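Side-chain contacts in PKS_KS domain-containing protein (PDB 6SMO), which probably acts as a beta-ketoacyl synthase, condensing acyl chains held on acyl carrier protein, and here carries a bound polyketone chain: residues Ala210-Ala215 and Tyr272-Gln277; Asn342-Ile347 and Leu406-Asn411. One frame throughout, in Å; residues are numbered along the deposited sequence.

Contact 1. Residues Ala210-Ala215 and Tyr272-Gln277; sequences ADIMLA and YEHAKQ
Asp211 OD1, gripped by salt bridges from Arg27 and Arg122, sits at the end of a side chain whose CB lies 3.7 Å from His274 CD2. The two side chains run at roughly a right angle to each other, yet the carboxylate and imidazole planes are only 19° apart, without the two groups stacking. No bond links the polar ends: Asp211 OD2 stays 4.9 Å from His274 NE2, and the strongest partners of the acid are the two arginines. His274 ND1 is hydrogen-bonded to Glu270 OE1, near the end of strand 263-271, which should limit rotation of the ring. The setting is the N-terminal half of a thiolase-like fold, where strand 212-219 pairs antiparallel with strand 263-271 and the chain passes straight from the latter into helix 272-277. In the first turn of that helix, His274 has CG anti to the backbone N (chi1 -172°), which carries the ring off the helix to the start of strand 212-219. There Ile212 meets the other end of the imidazole: CG1 comes within 3.5 Å of His274 CE1 and CD1 within 3.7 Å of the same carbon. Farther round, Ile212 also rests on Leu113 and Phe123.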
ATOM      1  N   ALA B 210     -18.464  12.693   1.633  1.00 39.06           N
ATOM      2  CA  ALA B 210     -18.754  12.474   0.195  1.00 38.81           C
ATOM      3  C   ALA B 210     -20.160  11.892   0.018  1.00 38.81           C
ATOM      4  O   ALA B 210     -20.639  11.197   0.935  1.00 38.95           O
ATOM      5  CB  ALA B 210     -17.711  11.564  -0.406  1.00 38.33           C
ATOM      6  N   ASP B 211     -20.790  12.182  -1.126  1.00 38.56           N
ATOM      7  CA  ASP B 211     -22.087  11.596  -1.562  1.00 38.59           C
ATOM      8  C   ASP B 211     -21.800  10.476  -2.567  1.00 37.89           C
ATOM      9  O   ASP B 211     -22.377   9.386  -2.408  1.00 37.53           O
ATOM     10  CB  ASP B 211     -23.010  12.664  -2.156  1.00 39.28           C
ATOM     11  CG  ASP B 211     -23.525  13.671  -1.141  1.00 39.76           C
ATOM     12  OD1 ASP B 211     -23.709  13.284   0.032  1.00 40.00           O
ATOM     13  OD2 ASP B 211     -23.735  14.837  -1.529  1.00 40.37           O
ATOM     14  N   ILE B 212     -20.943  10.750  -3.557  1.00 37.35           N
ATOM     15  CA  ILE B 212     -20.448   9.772  -4.574  1.00 36.47           C
ATOM     16  C   ILE B 212     -18.971   9.483  -4.276  1.00 35.39           C
ATOM     17  O   ILE B 212     -18.300  10.370  -3.713  1.00 35.37           O
ATOM     18  CB  ILE B 212     -20.646  10.308  -6.008  1.00 36.87           C
ATOM     19  CG1 ILE B 212     -22.009  10.984  -6.195  1.00 37.66           C
ATOM     20  CG2 ILE B 212     -20.429   9.202  -7.031  1.00 36.56           C
ATOM     21  CD1 ILE B 212     -22.082  11.899  -7.397  1.00 38.19           C
ATOM     22  N   MET B 213     -18.487   8.291  -4.636  1.00 34.08           N
ATOM     23  CA  MET B 213     -17.064   7.889  -4.460  1.00 33.41           C
ATOM     24  C   MET B 213     -16.701   6.795  -5.473  1.00 32.55           C
ATOM     25  O   MET B 213     -17.325   5.716  -5.433  1.00 31.86           O
ATOM     26  CB  MET B 213     -16.815   7.381  -3.035  1.00 33.43           C
ATOM     27  CG  MET B 213     -15.380   7.551  -2.575  1.00 33.35           C
ATOM     28  SD  MET B 213     -15.004   9.243  -2.060  1.00 33.80           S
ATOM     29  CE  MET B 213     -13.233   9.124  -1.815  1.00 33.73           C
ATOM     30  N   LEU B 214     -15.731   7.076  -6.349  1.00 32.23           N
ATOM     31  CA  LEU B 214     -15.153   6.101  -7.313  1.00 31.88           C
ATOM     32  C   LEU B 214     -14.000   5.361  -6.623  1.00 31.79           C
ATOM     33  O   LEU B 214     -12.950   5.990  -6.389  1.00 31.81           O
ATOM     34  CB  LEU B 214     -14.680   6.849  -8.565  1.00 31.40           C
ATOM     35  CG  LEU B 214     -14.336   5.971  -9.769  1.00 31.30           C
ATOM     36  CD1 LEU B 214     -14.719   6.658 -11.072  1.00 31.43           C
ATOM     37  CD2 LEU B 214     -12.861   5.599  -9.777  1.00 31.15           C
ATOM     38  N   ALA B 215     -14.202   4.079  -6.301  1.00 31.87           N
ATOM     39  CA  ALA B 215     -13.264   3.238  -5.521  1.00 31.91           C
ATOM     40  C   ALA B 215     -12.894   1.983  -6.321  1.00 31.83           C
ATOM     41  O   ALA B 215     -13.667   1.602  -7.220  1.00 32.24           O
ATOM     42  CB  ALA B 215     -13.888   2.882  -4.194  1.00 32.25           C
ATOM     43  N   TYR B 272     -27.001   5.886   0.230  1.00 44.10           N
ATOM     44  CA  TYR B 272     -28.308   5.217  -0.006  1.00 45.71           C
ATOM     45  C   TYR B 272     -29.361   6.272  -0.372  1.00 46.20           C
ATOM     46  O   TYR B 272     -30.162   6.020  -1.294  1.00 45.58           O
ATOM     47  CB  TYR B 272     -28.728   4.404   1.222  1.00 46.85           C
ATOM     48  CG  TYR B 272     -29.965   3.563   1.027  1.00 48.75           C
ATOM     49  CD1 TYR B 272     -30.007   2.570   0.060  1.00 48.96           C
ATOM     50  CD2 TYR B 272     -31.091   3.746   1.813  1.00 50.28           C
ATOM     51  CE1 TYR B 272     -31.136   1.790  -0.129  1.00 50.48           C
ATOM     52  CE2 TYR B 272     -32.228   2.973   1.640  1.00 51.59           C
ATOM     53  CZ  TYR B 272     -32.252   1.991   0.666  1.00 51.40           C
ATOM     54  OH  TYR B 272     -33.369   1.226   0.490  1.00 53.25           O
ATOM     55  N   GLU B 273     -29.345   7.417   0.321  1.00 46.72           N
ATOM     56  CA  GLU B 273     -30.282   8.553   0.106  1.00 47.94           C
ATOM     57  C   GLU B 273     -30.013   9.192  -1.263  1.00 46.83           C
ATOM     58  O   GLU B 273     -30.995   9.492  -1.972  1.00 46.88           O
ATOM     59  CB  GLU B 273     -30.147   9.589   1.224  1.00 49.36           C
ATOM     60  CG  GLU B 273     -30.585   9.078   2.588  1.00 51.15           C
ATOM     61  CD  GLU B 273     -32.064   8.749   2.706  1.00 52.37           C
ATOM     62  OE1 GLU B 273     -32.387   7.660   3.222  1.00 53.07           O
ATOM     63  OE2 GLU B 273     -32.891   9.585   2.286  1.00 54.13           O
ATOM     64  N   HIS B 274     -28.736   9.386  -1.615  1.00 45.17           N
ATOM     65  CA  HIS B 274     -28.284  10.026  -2.882  1.00 44.94           C
ATOM     66  C   HIS B 274     -28.704   9.176  -4.088  1.00 45.34           C
ATOM     67  O   HIS B 274     -29.107   9.766  -5.109  1.00 44.69           O
ATOM     68  CB  HIS B 274     -26.767  10.259  -2.863  1.00 44.07           C
ATOM     69  CG  HIS B 274     -26.271  11.066  -4.017  1.00 43.76           C
ATOM     70  ND1 HIS B 274     -25.866  10.489  -5.205  1.00 43.11           N
ATOM     71  CD2 HIS B 274     -26.121  12.400  -4.173  1.00 43.59           C
ATOM     72  CE1 HIS B 274     -25.484  11.432  -6.041  1.00 42.85           C
ATOM     73  NE2 HIS B 274     -25.629  12.614  -5.432  1.00 43.03           N
ATOM     74  N   ALA B 275     -28.599   7.848  -3.970  1.00 46.03           N
ATOM     75  CA  ALA B 275     -28.918   6.867  -5.034  1.00 46.77           C
ATOM     76  C   ALA B 275     -30.431   6.827  -5.286  1.00 48.04           C
ATOM     77  O   ALA B 275     -30.826   6.751  -6.466  1.00 48.80           O
ATOM     78  CB  ALA B 275     -28.386   5.505  -4.659  1.00 46.31           C
ATOM     79  N   LYS B 276     -31.238   6.870  -4.219  1.00 49.70           N
ATOM     80  CA  LYS B 276     -32.722   6.755  -4.279  1.00 50.35           C
ATOM     81  C   LYS B 276     -33.328   8.002  -4.936  1.00 49.95           C
ATOM     82  O   LYS B 276     -34.308   7.841  -5.689  1.00 50.17           O
ATOM     83  CB  LYS B 276     -33.317   6.539  -2.884  1.00 51.94           C
ATOM     84  CG  LYS B 276     -33.294   5.099  -2.387  1.00 53.41           C
ATOM     85  CD  LYS B 276     -34.247   4.837  -1.237  1.00 55.56           C
ATOM     86  CE  LYS B 276     -33.892   5.603   0.020  1.00 56.95           C
ATOM     87  NZ  LYS B 276     -34.820   5.286   1.132  1.00 58.29           N
ATOM     88  N   GLN B 277     -32.774   9.189  -4.665  1.00 49.97           N
ATOM     89  CA  GLN B 277     -33.306  10.490  -5.157  1.00 51.12           C
ATOM     90  C   GLN B 277     -33.173  10.569  -6.685  1.00 49.86           C
ATOM     91  O   GLN B 277     -34.129  11.049  -7.327  1.00 50.59           O
ATOM     92  CB  GLN B 277     -32.603  11.667  -4.474  1.00 52.29           C
ATOM     93  CG  GLN B 277     -33.065  11.906  -3.042  1.00 53.71           C
ATOM     94  CD  GLN B 277     -34.484  12.419  -2.960  1.00 55.21           C
ATOM     95  OE1 GLN B 277     -35.346  11.818  -2.323  1.00 56.41           O
ATOM     96  NE2 GLN B 277     -34.739  13.539  -3.616  1.00 56.85           N
TER

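Contact 2. Residues Asn342-Ile347 and Leu406-Asn411; sequences NESNAI and LDYIPN
Ser344 and Tyr408 join across the contact by their hydroxyls, linking helix 337-350 of the thiolase-like ketosynthase fold to the long loop that runs from strand 390-391 to strand 414-415. All four residues that touch are buried, and no other chain of the assembly reaches either segment.

The polar part is a single hydrogen bond, Tyr408 OH giving its proton to Ser344 OG at 2.7 Å. The serine oxygen sits at the edge of the phenol, near the ring plane, and Ser344 CB is 3.5 Å from Tyr408 OH. Ser344 OG lies beside its own backbone N (chi1 -63°), where it also bonds to Asp340 O one turn back along the helix. Two hydrogen bonds thus hold the serine hydroxyl, one from the tyrosine and one to its own helix.

The apolar part belongs to Leu406, two residues before the tyrosine. One branch does the touching: Leu406 CD1 lies 3.6 Å from Ser344 O and 4.1 Å from Ser344 CB, so this methyl rests against the helix backbone as well as the serine side chain. A looser contact, 4.4 Å from Ile347 CG2 to Leu406 CD1, brings in the next turn of the helix. Ile347 and Leu406 both also lean on Ile360 of the short strand 360-361.

The tyrosine ring stacks with Phe251, and Leu406 C stands 3.9 Å above one face, displaced toward the rim. An Asx turn spans the tyrosine, Asp407 OD1 accepting Ile409 N at 3.1 Å on the anti side of the carboxylate, 32° out of its plane.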
ATOM      1  N   ASN B 342      -4.897 -21.047   5.749  1.00 39.09           N
ATOM      2  CA  ASN B 342      -5.043 -19.889   6.673  1.00 39.24           C
ATOM      3  C   ASN B 342      -6.504 -19.423   6.685  1.00 39.40           C
ATOM      4  O   ASN B 342      -7.044 -19.211   7.789  1.00 39.51           O
ATOM      5  CB  ASN B 342      -4.088 -18.749   6.302  1.00 38.81           C
ATOM      6  CG  ASN B 342      -4.289 -17.494   7.124  1.00 38.83           C
ATOM      7  OD1 ASN B 342      -5.185 -16.699   6.846  1.00 38.35           O
ATOM      8  ND2 ASN B 342      -3.446 -17.292   8.124  1.00 39.08           N
ATOM      9  N   GLU B 343      -7.110 -19.273   5.502  1.00 39.44           N
ATOM     10  CA  GLU B 343      -8.495 -18.757   5.321  1.00 39.68           C
ATOM     11  C   GLU B 343      -9.515 -19.802   5.788  1.00 39.14           C
ATOM     12  O   GLU B 343     -10.512 -19.404   6.421  1.00 39.08           O
ATOM     13  CB  GLU B 343      -8.742 -18.380   3.859  1.00 40.43           C
ATOM     14  CG  GLU B 343      -8.037 -17.106   3.438  1.00 41.05           C
ATOM     15  CD  GLU B 343      -8.474 -16.575   2.085  1.00 41.51           C
ATOM     16  OE1 GLU B 343      -8.181 -17.236   1.068  1.00 42.76           O
ATOM     17  OE2 GLU B 343      -9.121 -15.510   2.052  1.00 42.19           O
ATOM     18  N   SER B 344      -9.287 -21.080   5.468  1.00 38.62           N
ATOM     19  CA  SER B 344     -10.170 -22.218   5.838  1.00 38.73           C
ATOM     20  C   SER B 344     -10.301 -22.297   7.362  1.00 38.16           C
ATOM     21  O   SER B 344     -11.445 -22.376   7.852  1.00 38.00           O
ATOM     22  CB  SER B 344      -9.663 -23.514   5.259  1.00 39.56           C
ATOM     23  OG  SER B 344      -9.668 -23.467   3.840  1.00 40.49           O
ATOM     24  N   ASN B 345      -9.170 -22.259   8.075  1.00 37.75           N
ATOM     25  CA  ASN B 345      -9.104 -22.329   9.561  1.00 37.51           C
ATOM     26  C   ASN B 345      -9.669 -21.037  10.169  1.00 36.99           C
ATOM     27  O   ASN B 345     -10.232 -21.115  11.278  1.00 37.33           O
ATOM     28  CB  ASN B 345      -7.680 -22.603  10.055  1.00 37.41           C
ATOM     29  CG  ASN B 345      -7.204 -24.008   9.748  1.00 37.29           C
ATOM     30  OD1 ASN B 345      -7.993 -24.952   9.737  1.00 36.74           O
ATOM     31  ND2 ASN B 345      -5.913 -24.160   9.505  1.00 37.48           N
ATOM     32  N   ALA B 346      -9.522 -19.901   9.478  1.00 36.49           N
ATOM     33  CA  ALA B 346     -10.044 -18.579   9.904  1.00 37.02           C
ATOM     34  C   ALA B 346     -11.578 -18.603   9.912  1.00 37.27           C
ATOM     35  O   ALA B 346     -12.169 -18.162  10.918  1.00 37.38           O
ATOM     36  CB  ALA B 346      -9.513 -17.486   9.008  1.00 36.96           C
ATOM     37  N   ILE B 347     -12.189 -19.110   8.834  1.00 37.42           N
ATOM     38  CA  ILE B 347     -13.670 -19.248   8.677  1.00 37.74           C
ATOM     39  C   ILE B 347     -14.186 -20.257   9.712  1.00 38.37           C
ATOM     40  O   ILE B 347     -15.276 -20.020  10.269  1.00 37.76           O
ATOM     41  CB  ILE B 347     -14.038 -19.650   7.232  1.00 37.44           C
ATOM     42  CG1 ILE B 347     -13.669 -18.551   6.230  1.00 37.32           C
ATOM     43  CG2 ILE B 347     -15.509 -20.026   7.121  1.00 37.34           C
ATOM     44  CD1 ILE B 347     -13.528 -19.035   4.806  1.00 37.34           C
ATOM     45  N   LEU B 406     -13.899 -27.579   3.586  1.00 44.46           N
ATOM     46  CA  LEU B 406     -15.145 -26.767   3.487  1.00 44.01           C
ATOM     47  C   LEU B 406     -15.711 -26.901   2.068  1.00 42.52           C
ATOM     48  O   LEU B 406     -15.032 -27.505   1.215  1.00 43.39           O
ATOM     49  CB  LEU B 406     -14.835 -25.304   3.821  1.00 44.28           C
ATOM     50  CG  LEU B 406     -14.349 -25.032   5.245  1.00 44.87           C
ATOM     51  CD1 LEU B 406     -13.713 -23.653   5.348  1.00 44.83           C
ATOM     52  CD2 LEU B 406     -15.484 -25.169   6.248  1.00 45.32           C
ATOM     53  N   ASP B 407     -16.912 -26.362   1.833  1.00 41.46           N
ATOM     54  CA  ASP B 407     -17.570 -26.322   0.499  1.00 40.46           C
ATOM     55  C   ASP B 407     -16.915 -25.208  -0.324  1.00 39.74           C
ATOM     56  O   ASP B 407     -17.085 -24.030   0.045  1.00 39.89           O
ATOM     57  CB  ASP B 407     -19.083 -26.120   0.637  1.00 39.92           C
ATOM     58  CG  ASP B 407     -19.851 -26.150  -0.675  1.00 39.61           C
ATOM     59  OD1 ASP B 407     -19.213 -26.336  -1.733  1.00 39.06           O
ATOM     60  OD2 ASP B 407     -21.087 -25.988  -0.629  1.00 39.04           O
ATOM     61  N   TYR B 408     -16.193 -25.569  -1.392  1.00 39.28           N
ATOM     62  CA  TYR B 408     -15.422 -24.632  -2.253  1.00 38.92           C
ATOM     63  C   TYR B 408     -16.064 -24.507  -3.642  1.00 39.58           C
ATOM     64  O   TYR B 408     -15.459 -23.838  -4.507  1.00 39.49           O
ATOM     65  CB  TYR B 408     -13.958 -25.070  -2.343  1.00 38.59           C
ATOM     66  CG  TYR B 408     -13.251 -25.104  -1.013  1.00 37.87           C
ATOM     67  CD1 TYR B 408     -13.118 -23.956  -0.247  1.00 37.30           C
ATOM     68  CD2 TYR B 408     -12.722 -26.282  -0.512  1.00 37.70           C
ATOM     69  CE1 TYR B 408     -12.478 -23.979   0.983  1.00 37.45           C
ATOM     70  CE2 TYR B 408     -12.079 -26.321   0.713  1.00 37.78           C
ATOM     71  CZ  TYR B 408     -11.953 -25.166   1.464  1.00 37.78           C
ATOM     72  OH  TYR B 408     -11.321 -25.197   2.672  1.00 38.00           O
ATOM     73  N   ILE B 409     -17.244 -25.105  -3.846  1.00 40.37           N
ATOM     74  CA  ILE B 409     -18.047 -24.995  -5.102  1.00 40.75           C
ATOM     75  C   ILE B 409     -17.162 -25.395  -6.281  1.00 41.25           C
ATOM     76  O   ILE B 409     -16.865 -24.573  -7.147  1.00 41.22           O
ATOM     77  CB  ILE B 409     -18.610 -23.567  -5.266  1.00 40.61           C
ATOM     78  CG1 ILE B 409     -19.130 -22.993  -3.944  1.00 40.54           C
ATOM     79  CG2 ILE B 409     -19.677 -23.521  -6.349  1.00 40.69           C
ATOM     80  CD1 ILE B 409     -18.867 -21.517  -3.790  1.00 40.36           C
ATOM     81  N   PRO B 410     -16.699 -26.664  -6.347  1.00 41.68           N
ATOM     82  CA  PRO B 410     -15.702 -27.066  -7.340  1.00 41.65           C
ATOM     83  C   PRO B 410     -16.263 -27.238  -8.761  1.00 41.92           C
ATOM     84  O   PRO B 410     -17.200 -27.997  -8.933  1.00 42.33           O
ATOM     85  CB  PRO B 410     -15.196 -28.406  -6.785  1.00 41.83           C
ATOM     86  CG  PRO B 410     -16.392 -28.979  -6.055  1.00 41.86           C
ATOM     87  CD  PRO B 410     -17.103 -27.776  -5.470  1.00 41.66           C
ATOM     88  N   ASN B 411     -15.690 -26.503  -9.723  1.00 42.08           N
ATOM     89  CA  ASN B 411     -15.788 -26.742 -11.191  1.00 42.03           C
ATOM     90  C   ASN B 411     -17.104 -26.179 -11.749  1.00 42.13           C
ATOM     91  O   ASN B 411     -17.025 -25.360 -12.686  1.00 41.76           O
ATOM     92  CB  ASN B 411     -15.580 -28.221 -11.531  1.00 42.15           C
ATOM     93  CG  ASN B 411     -14.259 -28.759 -11.020  1.00 41.93           C
ATOM     94  OD1 ASN B 411     -13.279 -28.024 -10.917  1.00 40.89           O
ATOM     95  ND2 ASN B 411     -14.222 -30.041 -10.693  1.00 42.18           N
TER

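Overall arrangement
The two contacts follow one another along the chain, contact 1 closing before contact 2 opens. Their centres are 34 Å apart and their nearest atoms about 20 Å, so neither touches the other. Contact 1 ties strand 212-219 to the helix that follows the neighbouring strand 263-271, at the sheet of the N-terminal half of the fold; contact 2 packs helix 337-350 against a loop beside strand 360-361, which is outermost within this chain in the sheet of the C-terminal half. Each lies in a different half of the ketosynthase fold, and none of the touching residues belongs to the pocket that holds the polyketone chain.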